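Local atomic coordinates of 4-alpha-glucanotransferase (Aquifex aeolicus, PDB entry 1TZ7), a protein that is an amylomaltase-family (disproportionating enzyme) glucanotransferase built round a parallel (beta/alpha)8 barrel with helical additions. Residues A[150-155]-A[200-205]; A[143-148]-A[193-198]. All coordinates share one frame; numbering follows the deposited sequence.

Interaction 1: A[150-155]-A[200-205]; sequences YWLRDY and FVQFVF
Gln202 reaches over from helix 192-218 to Trp151, Leu152 and Tyr155 of helix 149-165. Its amide oxygen OE1 lies 3.4 Å from Trp151 CH2, at the rim of the indole and near the ring plane, where the polarised C-H edge is a mild but suitable neighbour for an oxygen. The amide plane stands 82° to the indole. On its other end the amide puts NE2 3.8 Å from Tyr155 CE2, meeting that ring obliquely. Leu152 takes the aliphatic part of the glutamine: its CD1 packs 3.7 Å from Gln202 CG, the two chains lying alongside with their ends pointing contrary ways.

A bend at chi2 (-53°) of Gln202 folds CD back relative to the CA-CB bond, which lets one residue offer methylenes to the leucine and a flat polar group to the rings. Trp151 points its indole across the gap, and Leu152 CB lies over one face of that indole.

Further out, Phe84 meets the Trp151 ring. The two short segments run closer to antiparallel than parallel (140°), their axes 11.4 Å apart, a helix packing spanned by long side chains. Chemically, the buried amide oxygen takes a hydrogen bond from Gly86 N, tying the helix pair to that loop, while the CB and CG methylenes alone give apolar packing and the amide stands steeply to both rings.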
ATOM      1  N   TYR A 150      14.726  15.355  -3.273  1.00 29.17           N
ATOM      2  CA  TYR A 150      15.020  14.276  -4.213  1.00 36.12           C
ATOM      3  C   TYR A 150      13.785  13.851  -5.063  1.00 36.28           C
ATOM      4  O   TYR A 150      13.944  13.296  -6.149  1.00 37.75           O
ATOM      5  CB  TYR A 150      15.609  13.047  -3.463  1.00 34.25           C
ATOM      6  CG  TYR A 150      14.792  12.596  -2.265  1.00 51.61           C
ATOM      7  CD1 TYR A 150      13.939  11.508  -2.355  1.00 48.42           C
ATOM      8  CD2 TYR A 150      14.878  13.265  -1.037  1.00 43.96           C
ATOM      9  CE1 TYR A 150      13.187  11.088  -1.262  1.00 44.38           C
ATOM     10  CE2 TYR A 150      14.126  12.854   0.060  1.00 46.56           C
ATOM     11  CZ  TYR A 150      13.283  11.768  -0.061  1.00 24.49           C
ATOM     12  OH  TYR A 150      12.527  11.349   1.023  1.00 34.33           O
ATOM     13  N   TRP A 151      12.567  14.117  -4.561  1.00 30.21           N
ATOM     14  CA  TRP A 151      11.334  13.742  -5.300  1.00 28.43           C
ATOM     15  C   TRP A 151      10.321  14.899  -5.477  1.00 32.03           C
ATOM     16  O   TRP A 151       9.581  14.928  -6.460  1.00 31.65           O
ATOM     17  CB  TRP A 151      10.642  12.550  -4.629  1.00 28.78           C
ATOM     18  CG  TRP A 151      10.008  12.875  -3.307  1.00 28.21           C
ATOM     19  CD1 TRP A 151      10.594  12.798  -2.081  1.00 35.74           C
ATOM     20  CD2 TRP A 151       8.664  13.319  -3.078  1.00 27.69           C
ATOM     21  NE1 TRP A 151       9.705  13.170  -1.102  1.00 29.48           N
ATOM     22  CE2 TRP A 151       8.511  13.495  -1.688  1.00 33.53           C
ATOM     23  CE3 TRP A 151       7.573  13.590  -3.907  1.00 27.42           C
ATOM     24  CZ2 TRP A 151       7.317  13.927  -1.113  1.00 25.42           C
ATOM     25  CZ3 TRP A 151       6.384  14.021  -3.330  1.00 29.70           C
ATOM     26  CH2 TRP A 151       6.270  14.183  -1.951  1.00 25.29           C
ATOM     27  N   LEU A 152      10.290  15.834  -4.527  1.00 29.48           N
ATOM     28  CA  LEU A 152       9.156  16.763  -4.409  1.00 30.19           C
ATOM     29  C   LEU A 152       9.231  17.923  -5.408  1.00 28.95           C
ATOM     30  O   LEU A 152       8.210  18.386  -5.891  1.00 29.12           O
ATOM     31  CB  LEU A 152       9.051  17.306  -2.987  1.00 23.90           C
ATOM     32  CG  LEU A 152       7.909  18.302  -2.730  1.00 24.05           C
ATOM     33  CD1 LEU A 152       6.554  17.728  -3.144  1.00 33.27           C
ATOM     34  CD2 LEU A 152       7.891  18.714  -1.271  1.00 31.78           C
ATOM     35  N   ARG A 153      10.444  18.388  -5.708  1.00 25.72           N
ATOM     36  CA  ARG A 153      10.635  19.395  -6.758  1.00 28.32           C
ATOM     37  C   ARG A 153      10.069  18.889  -8.073  1.00 25.23           C
ATOM     38  O   ARG A 153       9.394  19.620  -8.794  1.00 25.44           O
ATOM     39  CB  ARG A 153      12.125  19.729  -6.930  1.00 25.05           C
ATOM     40  CG  ARG A 153      12.717  20.548  -5.793  1.00 48.19           C
ATOM     41  CD  ARG A 153      14.219  20.321  -5.575  1.00 58.11           C
ATOM     42  NE  ARG A 153      14.930  21.564  -5.269  1.00 68.25           N
ATOM     43  CZ  ARG A 153      14.866  22.207  -4.097  1.00 75.19           C
ATOM     44  NH1 ARG A 153      15.551  23.332  -3.920  1.00 78.94           N
ATOM     45  NH2 ARG A 153      14.121  21.730  -3.105  1.00 80.44           N
ATOM     46  N   ASP A 154      10.346  17.625  -8.374  1.00 28.13           N
ATOM     47  CA  ASP A 154       9.909  17.015  -9.613  1.00 24.89           C
ATOM     48  C   ASP A 154       8.407  16.747  -9.603  1.00 26.75           C
ATOM     49  O   ASP A 154       7.747  16.896 -10.616  1.00 24.34           O
ATOM     50  CB  ASP A 154      10.668  15.712  -9.856  1.00 29.93           C
ATOM     51  CG  ASP A 154      12.101  15.945 -10.279  1.00 30.91           C
ATOM     52  OD1 ASP A 154      13.004  15.291  -9.723  1.00 32.38           O
ATOM     53  OD2 ASP A 154      12.418  16.763 -11.154  1.00 24.00           O
ATOM     54  N   TYR A 155       7.872  16.348  -8.448  1.00 24.72           N
ATOM     55  CA  TYR A 155       6.469  15.962  -8.363  1.00 26.21           C
ATOM     56  C   TYR A 155       5.562  17.178  -8.453  1.00 29.01           C
ATOM     57  O   TYR A 155       4.595  17.178  -9.196  1.00 27.09           O
ATOM     58  CB  TYR A 155       6.172  15.201  -7.078  1.00 24.71           C
ATOM     59  CG  TYR A 155       4.700  14.873  -6.925  1.00 32.73           C
ATOM     60  CD1 TYR A 155       4.098  13.906  -7.722  1.00 26.39           C
ATOM     61  CD2 TYR A 155       3.907  15.551  -6.004  1.00 26.04           C
ATOM     62  CE1 TYR A 155       2.747  13.608  -7.599  1.00 30.80           C
ATOM     63  CE2 TYR A 155       2.554  15.261  -5.870  1.00 26.63           C
ATOM     64  CZ  TYR A 155       1.979  14.288  -6.671  1.00 25.78           C
ATOM     65  OH  TYR A 155       0.637  13.998  -6.541  1.00 27.87           O
ATOM     66  N   PHE A 200       2.702  22.511  -0.886  1.00 19.86           N
ATOM     67  CA  PHE A 200       1.881  22.795   0.300  1.00 19.15           C
ATOM     68  C   PHE A 200       0.965  21.620   0.634  1.00 27.31           C
ATOM     69  O   PHE A 200       0.804  21.268   1.796  1.00 25.56           O
ATOM     70  CB  PHE A 200       1.039  24.064   0.081  1.00 27.37           C
ATOM     71  CG  PHE A 200      -0.089  24.229   1.073  1.00 25.67           C
ATOM     72  CD1 PHE A 200       0.155  24.713   2.351  1.00 31.93           C
ATOM     73  CD2 PHE A 200      -1.397  23.898   0.724  1.00 28.10           C
ATOM     74  CE1 PHE A 200      -0.883  24.865   3.266  1.00 22.02           C
ATOM     75  CE2 PHE A 200      -2.434  24.047   1.636  1.00 27.45           C
ATOM     76  CZ  PHE A 200      -2.176  24.531   2.906  1.00 21.59           C
ATOM     77  N   VAL A 201       0.370  21.017  -0.392  1.00 25.06           N
ATOM     78  CA  VAL A 201      -0.498  19.854  -0.197  1.00 23.53           C
ATOM     79  C   VAL A 201       0.301  18.676   0.384  1.00 24.85           C
ATOM     80  O   VAL A 201      -0.154  17.997   1.299  1.00 17.85           O
ATOM     81  CB  VAL A 201      -1.182  19.418  -1.534  1.00 23.81           C
ATOM     82  CG1 VAL A 201      -1.837  18.049  -1.389  1.00 27.26           C
ATOM     83  CG2 VAL A 201      -2.208  20.451  -1.963  1.00 25.64           C
ATOM     84  N   GLN A 202       1.495  18.454  -0.155  1.00 22.53           N
ATOM     85  CA  GLN A 202       2.376  17.400   0.342  1.00 26.08           C
ATOM     86  C   GLN A 202       2.868  17.710   1.756  1.00 21.89           C
ATOM     87  O   GLN A 202       2.976  16.821   2.589  1.00 24.01           O
ATOM     88  CB  GLN A 202       3.565  17.218  -0.599  1.00 23.87           C
ATOM     89  CG  GLN A 202       3.201  16.595  -1.932  1.00 26.66           C
ATOM     90  CD  GLN A 202       2.436  15.307  -1.772  1.00 26.63           C
ATOM     91  OE1 GLN A 202       2.931  14.365  -1.172  1.00 25.02           O
ATOM     92  NE2 GLN A 202       1.221  15.266  -2.299  1.00 23.60           N
ATOM     93  N   PHE A 203       3.165  18.977   2.009  1.00 20.96           N
ATOM     94  CA  PHE A 203       3.543  19.441   3.345  1.00 21.66           C
ATOM     95  C   PHE A 203       2.462  19.065   4.371  1.00 27.06           C
ATOM     96  O   PHE A 203       2.753  18.453   5.401  1.00 25.33           O
ATOM     97  CB  PHE A 203       3.751  20.960   3.324  1.00 22.10           C
ATOM     98  CG  PHE A 203       3.966  21.573   4.688  1.00 31.43           C
ATOM     99  CD1 PHE A 203       2.956  22.311   5.302  1.00 36.68           C
ATOM    100  CD2 PHE A 203       5.178  21.432   5.346  1.00 39.30           C
ATOM    101  CE1 PHE A 203       3.156  22.888   6.555  1.00 34.20           C
ATOM    102  CE2 PHE A 203       5.378  22.010   6.605  1.00 37.05           C
ATOM    103  CZ  PHE A 203       4.366  22.733   7.202  1.00 34.13           C
ATOM    104  N   VAL A 204       1.219  19.424   4.072  1.00 24.81           N
ATOM    105  CA  VAL A 204       0.106  19.148   4.972  1.00 22.74           C
ATOM    106  C   VAL A 204      -0.019  17.652   5.239  1.00 22.89           C
ATOM    107  O   VAL A 204      -0.253  17.241   6.370  1.00 22.17           O
ATOM    108  CB  VAL A 204      -1.237  19.676   4.400  1.00 29.29           C
ATOM    109  CG1 VAL A 204      -2.416  19.191   5.252  1.00 29.02           C
ATOM    110  CG2 VAL A 204      -1.224  21.200   4.327  1.00 31.07           C
ATOM    111  N   PHE A 205       0.142  16.842   4.193  1.00 25.94           N
ATOM    112  CA  PHE A 205      -0.018  15.396   4.323  1.00 26.64           C
ATOM    113  C   PHE A 205       1.063  14.803   5.220  1.00 30.08           C
ATOM    114  O   PHE A 205       0.771  14.031   6.129  1.00 25.30           O
ATOM    115  CB  PHE A 205       0.027  14.710   2.953  1.00 22.04           C
ATOM    116  CG  PHE A 205      -0.016  13.204   3.034  1.00 21.38           C
ATOM    117  CD1 PHE A 205      -1.221  12.522   2.902  1.00 19.75           C
ATOM    118  CD2 PHE A 205       1.145  12.472   3.264  1.00 24.42           C
ATOM    119  CE1 PHE A 205      -1.267  11.138   2.989  1.00 30.74           C
ATOM    120  CE2 PHE A 205       1.104  11.091   3.350  1.00 25.99           C
ATOM    121  CZ  PHE A 205      -0.106  10.422   3.210  1.00 31.94           C
TER

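Interaction 2: A[143-148]-A[193-198]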
ATOM      1  N   ASP A 143      11.844  24.621   4.103  1.00 38.24           N
ATOM      2  CA  ASP A 143      12.554  23.578   4.853  1.00 45.40           C
ATOM      3  C   ASP A 143      12.045  22.195   4.460  1.00 44.30           C
ATOM      4  O   ASP A 143      12.818  21.243   4.358  1.00 38.10           O
ATOM      5  CB  ASP A 143      12.375  23.787   6.362  1.00 48.40           C
ATOM      6  CG  ASP A 143      13.132  25.004   6.881  1.00 59.72           C
ATOM      7  OD1 ASP A 143      13.358  25.950   6.094  1.00 63.91           O
ATOM      8  OD2 ASP A 143      13.538  25.099   8.058  1.00 72.32           O
ATOM      9  N   PHE A 144      10.737  22.095   4.242  1.00 39.69           N
ATOM     10  CA  PHE A 144      10.118  20.847   3.810  1.00 32.42           C
ATOM     11  C   PHE A 144      10.645  20.435   2.439  1.00 27.79           C
ATOM     12  O   PHE A 144      10.956  19.271   2.212  1.00 28.84           O
ATOM     13  CB  PHE A 144       8.593  21.005   3.765  1.00 32.90           C
ATOM     14  CG  PHE A 144       7.861  19.739   3.432  1.00 28.76           C
ATOM     15  CD1 PHE A 144       7.722  18.729   4.377  1.00 33.61           C
ATOM     16  CD2 PHE A 144       7.304  19.555   2.170  1.00 30.61           C
ATOM     17  CE1 PHE A 144       7.044  17.560   4.070  1.00 39.41           C
ATOM     18  CE2 PHE A 144       6.624  18.385   1.860  1.00 27.23           C
ATOM     19  CZ  PHE A 144       6.496  17.390   2.809  1.00 32.18           C
ATOM     20  N   LEU A 145      10.753  21.403   1.536  1.00 26.00           N
ATOM     21  CA  LEU A 145      11.218  21.145   0.170  1.00 37.24           C
ATOM     22  C   LEU A 145      12.650  20.616   0.157  1.00 37.14           C
ATOM     23  O   LEU A 145      12.986  19.739  -0.638  1.00 30.44           O
ATOM     24  CB  LEU A 145      11.139  22.425  -0.674  1.00 36.78           C
ATOM     25  CG  LEU A 145       9.964  22.511  -1.649  1.00 47.63           C
ATOM     26  CD1 LEU A 145       9.821  23.930  -2.176  1.00 54.93           C
ATOM     27  CD2 LEU A 145      10.138  21.526  -2.797  1.00 45.15           C
ATOM     28  N   LYS A 146      13.489  21.161   1.036  1.00 36.73           N
ATOM     29  CA  LYS A 146      14.879  20.727   1.142  1.00 41.51           C
ATOM     30  C   LYS A 146      14.952  19.279   1.612  1.00 36.97           C
ATOM     31  O   LYS A 146      15.682  18.477   1.047  1.00 39.38           O
ATOM     32  CB  LYS A 146      15.654  21.633   2.112  1.00 38.37           C
ATOM     33  CG  LYS A 146      15.876  23.052   1.594  1.00 51.30           C
ATOM     34  CD  LYS A 146      17.042  23.121   0.599  1.00 71.77           C
ATOM     35  CE  LYS A 146      18.038  24.219   0.973  1.00 70.62           C
ATOM     36  NZ  LYS A 146      17.405  25.568   0.991  1.00 66.83           N
ATOM     37  N   GLU A 147      14.181  18.955   2.649  1.00 32.31           N
ATOM     38  CA  GLU A 147      14.133  17.587   3.184  1.00 32.90           C
ATOM     39  C   GLU A 147      13.755  16.576   2.098  1.00 34.26           C
ATOM     40  O   GLU A 147      14.311  15.479   2.046  1.00 27.47           O
ATOM     41  CB  GLU A 147      13.138  17.500   4.356  1.00 33.54           C
ATOM     42  CG  GLU A 147      13.251  16.212   5.176  1.00 48.36           C
ATOM     43  CD  GLU A 147      12.122  16.051   6.188  1.00 59.77           C
ATOM     44  OE1 GLU A 147      11.411  17.044   6.460  1.00 64.60           O
ATOM     45  OE2 GLU A 147      11.947  14.928   6.711  1.00 51.19           O
ATOM     46  N   HIS A 148      12.812  16.959   1.227  1.00 36.85           N
ATOM     47  CA  HIS A 148      12.256  16.037   0.217  1.00 33.55           C
ATOM     48  C   HIS A 148      12.676  16.432  -1.195  1.00 32.72           C
ATOM     49  O   HIS A 148      11.985  16.136  -2.154  1.00 30.89           O
ATOM     50  CB  HIS A 148      10.719  15.999   0.327  1.00 34.99           C
ATOM     51  CG  HIS A 148      10.239  15.637   1.689  1.00 27.48           C
ATOM     52  ND1 HIS A 148      10.262  14.346   2.166  1.00 33.19           N
ATOM     53  CD2 HIS A 148       9.765  16.402   2.698  1.00 28.31           C
ATOM     54  CE1 HIS A 148       9.809  14.332   3.406  1.00 37.30           C
ATOM     55  NE2 HIS A 148       9.499  15.565   3.750  1.00 31.49           N
ATOM     56  N   GLY A 193       3.352  29.773  -8.619  1.00 26.09           N
ATOM     57  CA  GLY A 193       2.274  29.728  -7.648  1.00 30.12           C
ATOM     58  C   GLY A 193       1.629  28.357  -7.569  1.00 30.49           C
ATOM     59  O   GLY A 193       1.287  27.884  -6.488  1.00 30.99           O
ATOM     60  N   ARG A 194       1.464  27.721  -8.723  1.00 28.87           N
ATOM     61  CA  ARG A 194       0.864  26.389  -8.793  1.00 32.07           C
ATOM     62  C   ARG A 194       1.828  25.330  -8.253  1.00 30.46           C
ATOM     63  O   ARG A 194       1.410  24.361  -7.613  1.00 25.25           O
ATOM     64  CB  ARG A 194       0.485  26.055 -10.238  1.00 33.50           C
ATOM     65  CG  ARG A 194      -0.698  26.847 -10.764  1.00 34.29           C
ATOM     66  CD  ARG A 194      -2.042  26.276 -10.368  1.00 43.77           C
ATOM     67  NE  ARG A 194      -2.490  26.774  -9.067  1.00 45.15           N
ATOM     68  CZ  ARG A 194      -3.192  26.058  -8.185  1.00 34.33           C
ATOM     69  NH1 ARG A 194      -3.532  24.798  -8.452  1.00 22.08           N
ATOM     70  NH2 ARG A 194      -3.552  26.604  -7.029  1.00 44.49           N
ATOM     71  N   PHE A 195       3.116  25.522  -8.519  1.00 25.16           N
ATOM     72  CA  PHE A 195       4.153  24.639  -8.000  1.00 28.84           C
ATOM     73  C   PHE A 195       4.063  24.569  -6.482  1.00 30.95           C
ATOM     74  O   PHE A 195       4.066  23.487  -5.901  1.00 21.66           O
ATOM     75  CB  PHE A 195       5.543  25.142  -8.435  1.00 30.34           C
ATOM     76  CG  PHE A 195       6.690  24.508  -7.683  1.00 27.17           C
ATOM     77  CD1 PHE A 195       7.193  23.271  -8.067  1.00 26.76           C
ATOM     78  CD2 PHE A 195       7.275  25.160  -6.603  1.00 32.50           C
ATOM     79  CE1 PHE A 195       8.252  22.695  -7.381  1.00 32.20           C
ATOM     80  CE2 PHE A 195       8.333  24.584  -5.915  1.00 39.10           C
ATOM     81  CZ  PHE A 195       8.819  23.353  -6.304  1.00 29.59           C
ATOM     82  N   TYR A 196       3.961  25.731  -5.847  1.00 25.55           N
ATOM     83  CA  TYR A 196       4.019  25.815  -4.395  1.00 30.67           C
ATOM     84  C   TYR A 196       2.715  25.354  -3.734  1.00 31.65           C
ATOM     85  O   TYR A 196       2.711  24.982  -2.561  1.00 31.56           O
ATOM     86  CB  TYR A 196       4.363  27.241  -3.953  1.00 34.14           C
ATOM     87  CG  TYR A 196       5.849  27.478  -3.791  1.00 29.53           C
ATOM     88  CD1 TYR A 196       6.553  26.903  -2.739  1.00 41.40           C
ATOM     89  CD2 TYR A 196       6.550  28.267  -4.695  1.00 44.25           C
ATOM     90  CE1 TYR A 196       7.917  27.112  -2.586  1.00 47.74           C
ATOM     91  CE2 TYR A 196       7.916  28.484  -4.552  1.00 50.51           C
ATOM     92  CZ  TYR A 196       8.592  27.903  -3.494  1.00 53.31           C
ATOM     93  OH  TYR A 196       9.942  28.111  -3.345  1.00 57.96           O
ATOM     94  N   PHE A 197       1.612  25.377  -4.485  1.00 28.90           N
ATOM     95  CA  PHE A 197       0.360  24.797  -3.998  1.00 25.44           C
ATOM     96  C   PHE A 197       0.523  23.299  -3.806  1.00 24.21           C
ATOM     97  O   PHE A 197       0.026  22.736  -2.841  1.00 19.16           O
ATOM     98  CB  PHE A 197      -0.800  25.069  -4.970  1.00 29.23           C
ATOM     99  CG  PHE A 197      -2.014  24.198  -4.724  1.00 27.41           C
ATOM    100  CD1 PHE A 197      -2.895  24.486  -3.685  1.00 22.54           C
ATOM    101  CD2 PHE A 197      -2.263  23.082  -5.519  1.00 31.70           C
ATOM    102  CE1 PHE A 197      -4.013  23.679  -3.449  1.00 26.97           C
ATOM    103  CE2 PHE A 197      -3.379  22.273  -5.285  1.00 32.31           C
ATOM    104  CZ  PHE A 197      -4.250  22.576  -4.249  1.00 26.90           C
ATOM    105  N   HIS A 198       1.224  22.661  -4.733  1.00 25.90           N
ATOM    106  CA  HIS A 198       1.371  21.214  -4.715  1.00 27.70           C
ATOM    107  C   HIS A 198       2.381  20.740  -3.682  1.00 24.21           C
ATOM    108  O   HIS A 198       2.248  19.644  -3.146  1.00 21.71           O
ATOM    109  CB  HIS A 198       1.714  20.699  -6.105  1.00 27.16           C
ATOM    110  CG  HIS A 198       0.573  20.795  -7.056  1.00 35.44           C
ATOM    111  ND1 HIS A 198      -0.628  20.158  -6.833  1.00 37.33           N
ATOM    112  CD2 HIS A 198       0.423  21.489  -8.209  1.00 41.38           C
ATOM    113  CE1 HIS A 198      -1.462  20.438  -7.816  1.00 47.74           C
ATOM    114  NE2 HIS A 198      -0.849  21.243  -8.665  1.00 36.34           N
TER
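With CG anti to its backbone N (chi1 166°), Phe195 sends its ring out from helix 192-218 toward helix 138-147, although its CB does not itself point that way. Tyr196 gets there by a less usual torsion, chi1 -91°, and Leu145 on the facing helix is likewise displaced from a staggered position, at chi1 -103°. The result is a leucine fork presented to two neighbouring aromatic rings.

The CD1 methyl of Leu145 does most of the touching. It lies 3.7 Å from Tyr196 CE1 and 4.1 Å from Phe195 CE2, approaching both rings obliquely. The second branch, CD2, comes to 4.2 Å from Phe195 CZ. Leu145 meets Phe195 head-on from the facing helix and runs across Tyr196. Within the aromatic pair, Phe195 CD2 sits over one face of the tyrosine ring, toward its rim, so the edge of Phe195 is set against a face of Tyr196. A branched, apolar leucine suits this place because CD1 touches both rings and CD2 adds a second, looser contact with Phe195.

Tyrosine fits the partly exposed border: its ring carbons join the apolar contact while OH hydrogen-bonds to Glu142 OE1, a second tie between the same two helices. Phenylalanine serves on the buried side, where it also rests on Ala156. This is plain helix packing at the start of helix 192-218, near the C-terminal end of helix 138-147, with helix 149-165 adjoining both through Leu152 against Leu145 and Ala156 against Phe195.

In the fold
Interactions 1 and 2 are successive pieces of one three-helix packing, with centres 5 Å apart. Helix 192-218 serves both, using 193-198 against helix 138-147 and then 200-205 against helix 149-165, while those two partners follow each other in the chain. Direct packing joins the contacts: Leu152 CD2 lies 3.4 Å from Phe144 CE2, and Arg153 O lies 3.6 Å from Phe195 CE1. Phe144 also meets Phe203 edge-to-face, carrying the apolar core across to the long helix. Interaction 1 is built round a buried amide, interaction 2 on apolar contacts between its segments, with a tyrosine hydroxyl bonded to Glu142 at the border. Their centres lie about 19 and 24 Å from the chain centre.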